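PDB 6X3B: GDP-6-deoxy-D-mannose reductase, which probably reduces GDP-4-dehydro-6-deoxy-D-mannose to GDP-D-rhamnose with NADPH, a step toward the O-antigen of bacterial lipopolysaccharide. Local coordinates for residues M202-Q207 / D316-V321. Numbering follows the deposited sequence.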
loop_
_atom_site.group_PDB
_atom_site.type_symbol
_atom_site.label_atom_id
_atom_site.label_comp_id
_atom_site.label_asym_id
_atom_site.label_seq_id
_atom_site.Cartn_x
_atom_site.Cartn_y
_atom_site.Cartn_z
ATOM N N MET A 202 33.191 -6.797 26.290
ATOM C CA MET A 202 34.558 -7.308 26.254
ATOM C C MET A 202 35.545 -6.311 26.860
ATOM O O MET A 202 36.460 -6.704 27.594
ATOM C CB MET A 202 34.962 -7.636 24.822
ATOM C CG MET A 202 34.068 -8.612 24.117
ATOM S SD MET A 202 34.596 -8.706 22.399
ATOM C CE MET A 202 33.264 -9.712 21.729
ATOM N N LYS A 203 35.391 -5.018 26.550
ATOM C CA LYS A 203 36.281 -4.006 27.116
ATOM C C LYS A 203 36.309 -4.088 28.638
ATOM O O LYS A 203 37.347 -3.853 29.266
ATOM C CB LYS A 203 35.834 -2.605 26.700
ATOM C CG LYS A 203 36.120 -2.218 25.249
ATOM C CD LYS A 203 35.652 -0.782 24.989
ATOM C CE LYS A 203 36.486 0.228 25.767
ATOM N NZ LYS A 203 37.883 0.271 25.245
ATOM N N GLN A 204 35.165 -4.380 29.249
ATOM C CA GLN A 204 35.046 -4.409 30.696
ATOM C C GLN A 204 35.182 -5.808 31.266
ATOM O O GLN A 204 34.847 -6.024 32.435
ATOM C CB GLN A 204 33.717 -3.798 31.114
ATOM C CG GLN A 204 33.436 -2.493 30.424
ATOM C CD GLN A 204 32.788 -1.503 31.348
ATOM O OE1 GLN A 204 33.001 -1.541 32.565
ATOM N NE2 GLN A 204 31.992 -0.602 30.784
ATOM N N GLY A 205 35.657 -6.758 30.468
ATOM C CA GLY A 205 35.840 -8.120 30.938
ATOM C C GLY A 205 34.572 -8.848 31.319
ATOM O O GLY A 205 34.625 -9.778 32.128
ATOM N N LEU A 206 33.425 -8.453 30.758
ATOM C CA LEU A 206 32.153 -9.091 31.073
ATOM C C LEU A 206 31.800 -10.231 30.127
ATOM O O LEU A 206 30.822 -10.939 30.385
ATOM C CB LEU A 206 31.022 -8.056 31.064
ATOM C CG LEU A 206 31.118 -7.020 32.182
ATOM C CD1 LEU A 206 30.014 -5.992 32.069
ATOM C CD2 LEU A 206 31.064 -7.714 33.525
ATOM N N GLN A 207 32.558 -10.427 29.049
ATOM C CA GLN A 207 32.339 -11.564 28.165
ATOM C C GLN A 207 33.589 -11.766 27.329
ATOM O O GLN A 207 34.387 -10.847 27.143
ATOM C CB GLN A 207 31.101 -11.372 27.276
ATOM C CG GLN A 207 31.371 -10.794 25.894
ATOM C CD GLN A 207 30.098 -10.664 25.077
ATOM O OE1 GLN A 207 29.122 -10.058 25.527
ATOM N NE2 GLN A 207 30.096 -11.244 23.877
ATOM N N ASP A 316 28.210 4.919 24.321
ATOM C CA ASP A 316 26.944 4.802 25.026
ATOM C C ASP A 316 26.880 3.498 25.806
ATOM O O ASP A 316 26.454 3.477 26.967
ATOM C CB ASP A 316 25.778 4.887 24.048
ATOM C CG ASP A 316 24.441 4.809 24.751
ATOM O OD1 ASP A 316 24.117 5.763 25.499
ATOM O OD2 ASP A 316 23.733 3.794 24.569
ATOM N N TRP A 317 27.337 2.414 25.180
ATOM C CA TRP A 317 27.303 1.075 25.824
ATOM C C TRP A 317 28.239 1.006 27.037
ATOM O O TRP A 317 27.862 0.368 28.028
ATOM C CB TRP A 317 27.602 -0.016 24.795
ATOM C CG TRP A 317 26.355 -0.496 24.124
ATOM C CD1 TRP A 317 26.066 -0.471 22.792
ATOM C CD2 TRP A 317 25.200 -1.048 24.775
ATOM N NE1 TRP A 317 24.817 -0.982 22.569
ATOM C CE2 TRP A 317 24.263 -1.348 23.767
ATOM C CE3 TRP A 317 24.874 -1.327 26.106
ATOM C CZ2 TRP A 317 23.022 -1.911 24.051
ATOM C CZ3 TRP A 317 23.645 -1.884 26.385
ATOM C CH2 TRP A 317 22.736 -2.170 25.370
ATOM N N GLU A 318 29.394 1.669 26.978
ATOM C CA GLU A 318 30.359 1.623 28.109
ATOM C C GLU A 318 29.684 2.060 29.415
ATOM O O GLU A 318 29.881 1.374 30.429
ATOM C CB GLU A 318 31.574 2.507 27.829
ATOM C CG GLU A 318 32.260 2.980 29.096
ATOM C CD GLU A 318 33.576 3.706 28.892
ATOM O OE1 GLU A 318 34.541 3.067 28.443
ATOM O OE2 GLU A 318 33.630 4.907 29.189
ATOM N N SER A 319 28.904 3.145 29.383
ATOM C CA SER A 319 28.248 3.686 30.604
ATOM C C SER A 319 27.024 2.862 31.026
ATOM O O SER A 319 26.550 3.076 32.154
ATOM C CB SER A 319 27.882 5.138 30.423
ATOM O OG SER A 319 27.278 5.352 29.156
ATOM N N ARG A 320 26.578 1.938 30.173
ATOM C CA ARG A 320 25.371 1.127 30.473
ATOM C C ARG A 320 25.749 -0.297 30.896
ATOM O O ARG A 320 25.058 -0.847 31.769
ATOM C CB ARG A 320 24.419 1.145 29.274
ATOM C CG ARG A 320 23.755 2.495 29.045
ATOM C CD ARG A 320 23.147 2.592 27.662
ATOM N NE ARG A 320 22.171 1.541 27.447
ATOM C CZ ARG A 320 21.671 1.207 26.267
ATOM N NH1 ARG A 320 22.060 1.847 25.179
ATOM N NH2 ARG A 320 20.784 0.234 26.178
ATOM N N VAL A 321 26.790 -0.879 30.295
ATOM C CA VAL A 321 27.202 -2.265 30.676
ATOM C C VAL A 321 28.004 -2.198 31.982
ATOM O O VAL A 321 27.398 -2.459 33.037
ATOM C CB VAL A 321 28.004 -2.958 29.559
ATOM C CG1 VAL A 321 27.330 -2.819 28.205
ATOM C CG2 VAL A 321 29.437 -2.461 29.504
#
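The carbonyl oxygen of Trp-317 is gripped by two backbone N-H groups, Val-321 N at 2.8 Å and Arg-320 N at 3.0 Å; the first ties Val-321, the last modelled residue, back to Trp-317 where it meets Gln-204 and Leu-206. The facing segment ends helix 191-203 in a Schellman motif, with Gly-205 as the C-prime residue at positive phi; Leu-206 N bonds to Arg-201 O and Gly-205 N to Met-202 O. This is a surface contact between the C-terminal parts of two helices, well away from the centre of an epimerase/dehydratase chain built on a Rossmann-type sheet.

Gln-204 makes the closest approach across the contact. Its CG stands anti to the carbonyl carbon, and a bend at chi2 (-141°) directs the amide toward helix 306-320, where NE2 comes 2.9 Å from Glu-318 O. The same NE2 is 3.4 Å from Val-321 CG2, the methyl that stands between its own backbone N and carbonyl carbon. Just after Gly-205, Leu-206 offers CD1 to that methyl in a looser apolar touch, and Val-321 also rests on Arg-201.

Lys-203 NZ is hydrogen-bonded to Ala-266 O; Glu-318 OE1 lies 5.4 Å from that NZ, so any attraction is probably long-range. Arg-320 NH1 meets Asp-316 OD2 at 2.6 Å in a salt bridge, and the carboxylate oxygen sits just 1° out of the guanidinium plane.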